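Local coordinates for protein Exo-1,5-alpha-L-arabinofuranobiosidase (Gibberella zeae, PDB 2YDT) that probably hydrolyses alpha-1,5-linked arabinan from its chain end, releasing arabinobiose, at residues 54-59 against 72-77; 80-85 against 111-116. One frame throughout, in Å; residues are numbered along the deposited sequence.

Contact 1: residues 54-59 against 72-77; sequences NVWFPI and ISKVKD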
loop_
_atom_site.group_PDB
_atom_site.type_symbol
_atom_site.label_atom_id
_atom_site.label_comp_id
_atom_site.label_asym_id
_atom_site.label_seq_id
_atom_site.Cartn_x
_atom_site.Cartn_y
_atom_site.Cartn_z
ATOM N N ASN A 54 -17.437 11.172 12.294
ATOM C CA ASN A 54 -16.002 11.066 11.942
ATOM C C ASN A 54 -15.822 10.069 10.787
ATOM O O ASN A 54 -16.524 9.040 10.709
ATOM C CB ASN A 54 -15.202 10.554 13.131
ATOM C CG ASN A 54 -15.273 11.473 14.344
ATOM O OD1 ASN A 54 -15.465 12.697 14.222
ATOM N ND2 ASN A 54 -15.034 10.883 15.522
ATOM N N VAL A 55 -14.879 10.376 9.882
ATOM C CA VAL A 55 -14.591 9.476 8.763
ATOM C C VAL A 55 -14.234 8.050 9.221
ATOM O O VAL A 55 -13.736 7.815 10.326
ATOM C CB VAL A 55 -13.490 10.020 7.830
ATOM C CG1 VAL A 55 -13.995 11.299 7.102
ATOM C CG2 VAL A 55 -12.186 10.299 8.622
ATOM N N TRP A 56 -14.517 7.103 8.343
ATOM C CA TRP A 56 -14.305 5.672 8.592
ATOM C C TRP A 56 -13.736 5.043 7.324
ATOM O O TRP A 56 -13.800 5.640 6.241
ATOM C CB TRP A 56 -15.615 4.983 8.954
ATOM C CG TRP A 56 -16.623 5.039 7.841
ATOM C CD1 TRP A 56 -16.792 4.117 6.830
ATOM C CD2 TRP A 56 -17.570 6.088 7.580
ATOM N NE1 TRP A 56 -17.745 4.547 5.948
ATOM C CE2 TRP A 56 -18.238 5.757 6.374
ATOM C CE3 TRP A 56 -17.886 7.279 8.222
ATOM C CZ2 TRP A 56 -19.273 6.540 5.856
ATOM C CZ3 TRP A 56 -18.879 8.090 7.677
ATOM C CH2 TRP A 56 -19.564 7.709 6.507
ATOM N N PHE A 57 -13.237 3.819 7.454
ATOM C CA PHE A 57 -12.803 3.060 6.280
ATOM C C PHE A 57 -13.944 2.109 5.907
ATOM O O PHE A 57 -14.216 1.139 6.654
ATOM C CB PHE A 57 -11.547 2.238 6.560
ATOM C CG PHE A 57 -10.327 3.061 6.902
ATOM C CD1 PHE A 57 -10.004 4.217 6.203
ATOM C CD2 PHE A 57 -9.427 2.581 7.832
ATOM C CE1 PHE A 57 -8.830 4.940 6.502
ATOM C CE2 PHE A 57 -8.222 3.283 8.123
ATOM C CZ PHE A 57 -7.959 4.484 7.450
ATOM N N PRO A 58 -14.557 2.297 4.717
ATOM C CA PRO A 58 -15.555 1.297 4.275
ATOM C C PRO A 58 -14.920 -0.079 3.967
ATOM O O PRO A 58 -13.766 -0.170 3.509
ATOM C CB PRO A 58 -16.122 1.905 2.989
ATOM C CG PRO A 58 -15.642 3.327 2.950
ATOM C CD PRO A 58 -14.363 3.356 3.714
ATOM N N ILE A 59 -15.662 -1.151 4.225
ATOM C CA ILE A 59 -15.235 -2.498 3.859
ATOM C C ILE A 59 -16.243 -3.097 2.915
ATOM O O ILE A 59 -17.402 -3.326 3.300
ATOM C CB ILE A 59 -15.069 -3.387 5.120
ATOM C CG1 ILE A 59 -13.996 -2.762 6.029
ATOM C CG2 ILE A 59 -14.699 -4.869 4.728
ATOM C CD1 ILE A 59 -12.526 -2.890 5.523
ATOM N N ILE A 72 -20.046 -4.399 3.585
ATOM C CA ILE A 72 -20.427 -5.250 4.695
ATOM C C ILE A 72 -20.195 -4.647 6.079
ATOM O O ILE A 72 -20.826 -5.052 7.057
ATOM C CB ILE A 72 -19.767 -6.661 4.591
ATOM C CG1 ILE A 72 -18.242 -6.640 4.673
ATOM C CG2 ILE A 72 -20.268 -7.382 3.332
ATOM C CD1 ILE A 72 -17.619 -8.054 4.922
ATOM N N SER A 73 -19.311 -3.659 6.166
ATOM C CA SER A 73 -18.985 -3.038 7.429
ATOM C C SER A 73 -18.193 -1.754 7.219
ATOM O O SER A 73 -17.841 -1.386 6.066
ATOM C CB SER A 73 -18.168 -3.984 8.325
ATOM O OG SER A 73 -16.860 -4.267 7.782
ATOM N N LYS A 74 -17.907 -1.112 8.340
ATOM C CA LYS A 74 -17.086 0.083 8.412
ATOM C C LYS A 74 -16.098 -0.067 9.558
ATOM O O LYS A 74 -16.467 -0.472 10.652
ATOM C CB LYS A 74 -17.945 1.324 8.676
ATOM C CG LYS A 74 -19.073 1.560 7.651
ATOM C CD LYS A 74 -19.871 2.790 8.050
ATOM C CE LYS A 74 -21.054 3.062 7.153
ATOM N NZ LYS A 74 -22.017 3.918 7.898
ATOM N N VAL A 75 -14.828 0.248 9.299
ATOM C CA VAL A 75 -13.837 0.329 10.344
ATOM C C VAL A 75 -13.878 1.768 10.872
ATOM O O VAL A 75 -13.592 2.739 10.160
ATOM C CB VAL A 75 -12.410 -0.021 9.872
ATOM C CG1 VAL A 75 -11.528 -0.327 11.130
ATOM C CG2 VAL A 75 -12.412 -1.187 8.931
ATOM N N LYS A 76 -14.249 1.915 12.141
ATOM C CA LYS A 76 -14.393 3.220 12.796
ATOM C C LYS A 76 -13.362 3.446 13.896
ATOM O O LYS A 76 -12.914 2.482 14.558
ATOM C CB LYS A 76 -15.801 3.370 13.411
ATOM C CG LYS A 76 -16.917 3.300 12.405
ATOM C CD LYS A 76 -18.263 3.635 13.048
ATOM C CE LYS A 76 -19.393 3.492 12.079
ATOM N NZ LYS A 76 -20.756 3.784 12.729
ATOM N N ASP A 77 -13.003 4.709 14.107
ATOM C CA ASP A 77 -12.149 5.107 15.221
ATOM C C ASP A 77 -13.022 5.094 16.513
ATOM O O ASP A 77 -13.894 5.948 16.655
ATOM C CB ASP A 77 -11.628 6.502 14.974
ATOM C CG ASP A 77 -10.908 7.110 16.165
ATOM O OD1 ASP A 77 -10.506 6.371 17.092
ATOM O OD2 ASP A 77 -10.734 8.332 16.106
HETATM O O HOH W 1 -15.252 7.847 15.186
HETATM O O HOH W 2 -14.687 6.590 12.588
#
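Trp-56 to Ile-59 lie directly against residues 72-76, and ahead of them the two chains are joined through water. One water accepts from Asn-54 ND2 and donates to Asp-77 O; another donates to Val-55 O and accepts from Asp-77 N, filling in where direct backbone pairing is absent. Trp-56 turns its CG in between its backbone N and carbonyl carbon (chi1 63°), which brings one face of the indole under the extended chain of Lys-74. Lys-74 CD sits 3.6 Å from the centroid of the five-membered ring in a CH-pi contact, and in the conformer described, one of two, NZ is a cation-pi partner over the six-membered ring, 4.7 Å from its centroid. A long aliphatic chain with a charged end suits both halves of the indole. Phe-57 and Val-75 form a hydrogen-bonded antiparallel pair, N to O 2.9 Å in each direction, with CB atoms 4.1 Å apart. Pro-58 has no N-H to give, which costs no bond to residues 72-77; its O accepts from Thr-44 OG1 on strand 41-47. Ile-59 N bonds to Ser-73 O, while Ile-59 O takes a firm bond from Ile-72 N (2.9 Å) and a weak one from Ser-73 N (3.5 Å). Ile-59 CG1 packs on Val-75 CG2 at 3.7 Å, and its CB meets Ser-73 OG, itself held by Gly-130 and Trp-133. Ile-72 and Ser-73 opposite one residue make a classic beta bulge, in the outer hairpin of a four-stranded beta-propeller blade whose turn carries the Asp-box sequence of the sialidase superfamily.

Contact 2: residues 80-85 against 111-116; sequences NNWGLR and SIPSDL
The backbones of Trp-82 and Pro-113, and of Leu-84 and Ser-111, come within 4.4 Å at their CA atoms without building a regular ladder, the nearest thing to one being a weak bond from Ile-112 N to Gly-83 O. Side chains do most of the joining. Ser-111 OG donates to Gly-83 O (2.9 Å) and accepts from Asn-80 ND2 (2.9 Å), the hydroxyl lying close to the amide plane; Asn-80 ND2 also bonds to Glu-122. Gly-83 has backbone angles in which a CB would press against the preceding carbonyl oxygen, so glycine fits naturally. The indole of Trp-82 is sandwiched: Pro-113 CD lies over the centre of one face, 3.7 Å from the six-membered ring centroid, and Asn-80 CB covers the opposite face toward the rim. The CD of proline, bonded to the amide nitrogen, carries slightly polarised C-H groups that suit the pi face. Arg-85, bent at chi3 (-55°), brings its guanidinium side-on to Ile-112 O, with NE at 2.8 Å and NH2 at 3.0 Å from that one oxygen, which stays nearly in the guanidinium plane. Arg-85 NH1 makes a salt bridge to Glu-51, which in the conformer described also accepts from Ser-114 OG, and Ser-114 CA lies over one guanidinium face. A water links Trp-82 O to Ser-114 N. Pro-113 to Leu-116 form a type I turn in the loop between two central strands of a propeller blade, held here by the linker that enters that blade.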
loop_
_atom_site.group_PDB
_atom_site.type_symbol
_atom_site.label_atom_id
_atom_site.label_comp_id
_atom_site.label_asym_id
_atom_site.label_seq_id
_atom_site.Cartn_x
_atom_site.Cartn_y
_atom_site.Cartn_z
ATOM N N ASN A 80 -10.272 7.693 19.637
ATOM C CA ASN A 80 -9.758 9.068 19.666
ATOM C C ASN A 80 -10.766 10.167 19.395
ATOM O O ASN A 80 -10.455 11.334 19.557
ATOM C CB ASN A 80 -8.582 9.229 18.640
ATOM C CG ASN A 80 -7.582 8.098 18.710
ATOM O OD1 ASN A 80 -7.072 7.769 19.799
ATOM N ND2 ASN A 80 -7.232 7.515 17.545
ATOM N N ASN A 81 -11.982 9.792 19.009
ATOM C CA ASN A 81 -12.985 10.714 18.513
ATOM C C ASN A 81 -12.430 11.614 17.396
ATOM O O ASN A 81 -12.710 12.811 17.329
ATOM C CB ASN A 81 -13.609 11.561 19.647
ATOM C CG ASN A 81 -14.987 12.100 19.279
ATOM O OD1 ASN A 81 -15.624 11.703 18.297
ATOM N ND2 ASN A 81 -15.477 13.008 20.112
ATOM N N TRP A 82 -11.636 11.013 16.521
ATOM C CA TRP A 82 -11.039 11.717 15.404
ATOM C C TRP A 82 -11.560 11.213 14.043
ATOM O O TRP A 82 -11.829 12.014 13.140
ATOM C CB TRP A 82 -9.499 11.506 15.420
ATOM C CG TRP A 82 -8.726 12.252 16.455
ATOM C CD1 TRP A 82 -9.161 13.272 17.249
ATOM C CD2 TRP A 82 -7.344 12.103 16.704
ATOM N NE1 TRP A 82 -8.125 13.744 18.027
ATOM C CE2 TRP A 82 -6.988 13.044 17.715
ATOM C CE3 TRP A 82 -6.355 11.246 16.208
ATOM C CZ2 TRP A 82 -5.684 13.143 18.199
ATOM C CZ3 TRP A 82 -5.071 11.367 16.685
ATOM C CH2 TRP A 82 -4.739 12.299 17.665
ATOM N N GLY A 83 -11.597 9.900 13.875
ATOM C CA GLY A 83 -11.856 9.273 12.563
ATOM C C GLY A 83 -10.668 8.440 12.093
ATOM O O GLY A 83 -9.555 8.597 12.563
ATOM N N LEU A 84 -10.950 7.502 11.205
ATOM C CA LEU A 84 -9.918 6.693 10.491
ATOM C C LEU A 84 -9.877 7.314 9.087
ATOM O O LEU A 84 -10.799 7.163 8.294
ATOM C CB LEU A 84 -10.280 5.205 10.470
ATOM C CG LEU A 84 -10.118 4.498 11.816
ATOM C CD1 LEU A 84 -10.460 3.014 11.702
ATOM C CD2 LEU A 84 -8.683 4.662 12.356
ATOM N N ARG A 85 -8.801 8.063 8.827
ATOM C CA ARG A 85 -8.799 9.071 7.768
ATOM C C ARG A 85 -7.926 8.718 6.565
ATOM O O ARG A 85 -8.381 8.810 5.428
ATOM C CB ARG A 85 -8.400 10.424 8.354
ATOM C CG ARG A 85 -8.623 11.611 7.365
ATOM C CD ARG A 85 -8.355 12.950 8.038
ATOM N NE ARG A 85 -9.167 13.085 9.262
ATOM C CZ ARG A 85 -10.462 13.412 9.301
ATOM N NH1 ARG A 85 -11.127 13.761 8.217
ATOM N NH2 ARG A 85 -11.104 13.433 10.462
ATOM N N SER A 111 -5.385 7.377 12.078
ATOM C CA SER A 111 -6.412 8.172 12.737
ATOM C C SER A 111 -5.898 9.603 12.871
ATOM O O SER A 111 -4.772 9.815 13.324
ATOM C CB SER A 111 -6.726 7.532 14.112
ATOM O OG SER A 111 -7.756 8.287 14.771
ATOM N N ILE A 112 -6.701 10.567 12.434
ATOM C CA ILE A 112 -6.282 11.945 12.251
ATOM C C ILE A 112 -7.497 12.834 12.518
ATOM O O ILE A 112 -8.576 12.625 11.923
ATOM C CB ILE A 112 -5.835 12.202 10.784
ATOM C CG1 ILE A 112 -4.676 11.265 10.407
ATOM C CG2 ILE A 112 -5.438 13.697 10.523
ATOM C CD1 ILE A 112 -4.264 11.358 8.908
ATOM N N PRO A 113 -7.348 13.838 13.390
ATOM C CA PRO A 113 -8.477 14.745 13.559
ATOM C C PRO A 113 -8.724 15.560 12.316
ATOM O O PRO A 113 -7.847 15.720 11.488
ATOM C CB PRO A 113 -8.023 15.653 14.704
ATOM C CG PRO A 113 -6.518 15.636 14.639
ATOM C CD PRO A 113 -6.148 14.276 14.114
ATOM N N SER A 114 -9.935 16.082 12.186
ATOM C CA SER A 114 -10.340 16.815 10.981
ATOM C C SER A 114 -9.403 17.961 10.642
ATOM O O SER A 114 -9.206 18.276 9.471
ATOM C CB SER A 114 -11.754 17.389 11.127
ATOM O OG SER A 114 -12.743 16.382 11.278
ATOM N N ASP A 115 -8.859 18.609 11.665
ATOM C CA ASP A 115 -7.935 19.703 11.454
ATOM C C ASP A 115 -6.512 19.310 11.048
ATOM O O ASP A 115 -5.635 20.185 10.853
ATOM C CB ASP A 115 -7.981 20.606 12.678
ATOM C CG ASP A 115 -7.255 20.054 13.863
ATOM O OD1 ASP A 115 -6.698 18.951 13.853
ATOM O OD2 ASP A 115 -7.235 20.761 14.911
ATOM N N LEU A 116 -6.295 17.991 10.908
ATOM C CA LEU A 116 -5.044 17.386 10.466
ATOM C C LEU A 116 -3.869 17.607 11.408
ATOM O O LEU A 116 -2.709 17.455 10.992
ATOM C CB LEU A 116 -4.663 17.867 9.051
ATOM C CG LEU A 116 -5.684 17.676 7.956
ATOM C CD1 LEU A 116 -5.072 18.057 6.581
ATOM C CD2 LEU A 116 -6.231 16.253 7.938
HETATM O O HOH W 3 -12.103 14.715 13.685
#

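The two contacts follow each other along the chain, contact 1 closing before contact 2 opens, and their centres lie about 12 Å apart. Contact 1 belongs to the outer hairpin of one blade, strands 57-62 and 70-75; contact 2 joins the connection that leaves this blade to a loop of the next, whose strands begin at 87-92. Asp-77 ties them together: its OD2 accepts from the backbone N atoms of Trp-82 and Gly-83. Leu-84 also hydrogen-bonds through its backbone to Val-55, holding the linker to the blade it leaves. Tyr-86 and Gln-87, straight after Arg-85, line the arabinofuranose pocket, so this junction leads directly into the ligand-binding face of the propeller.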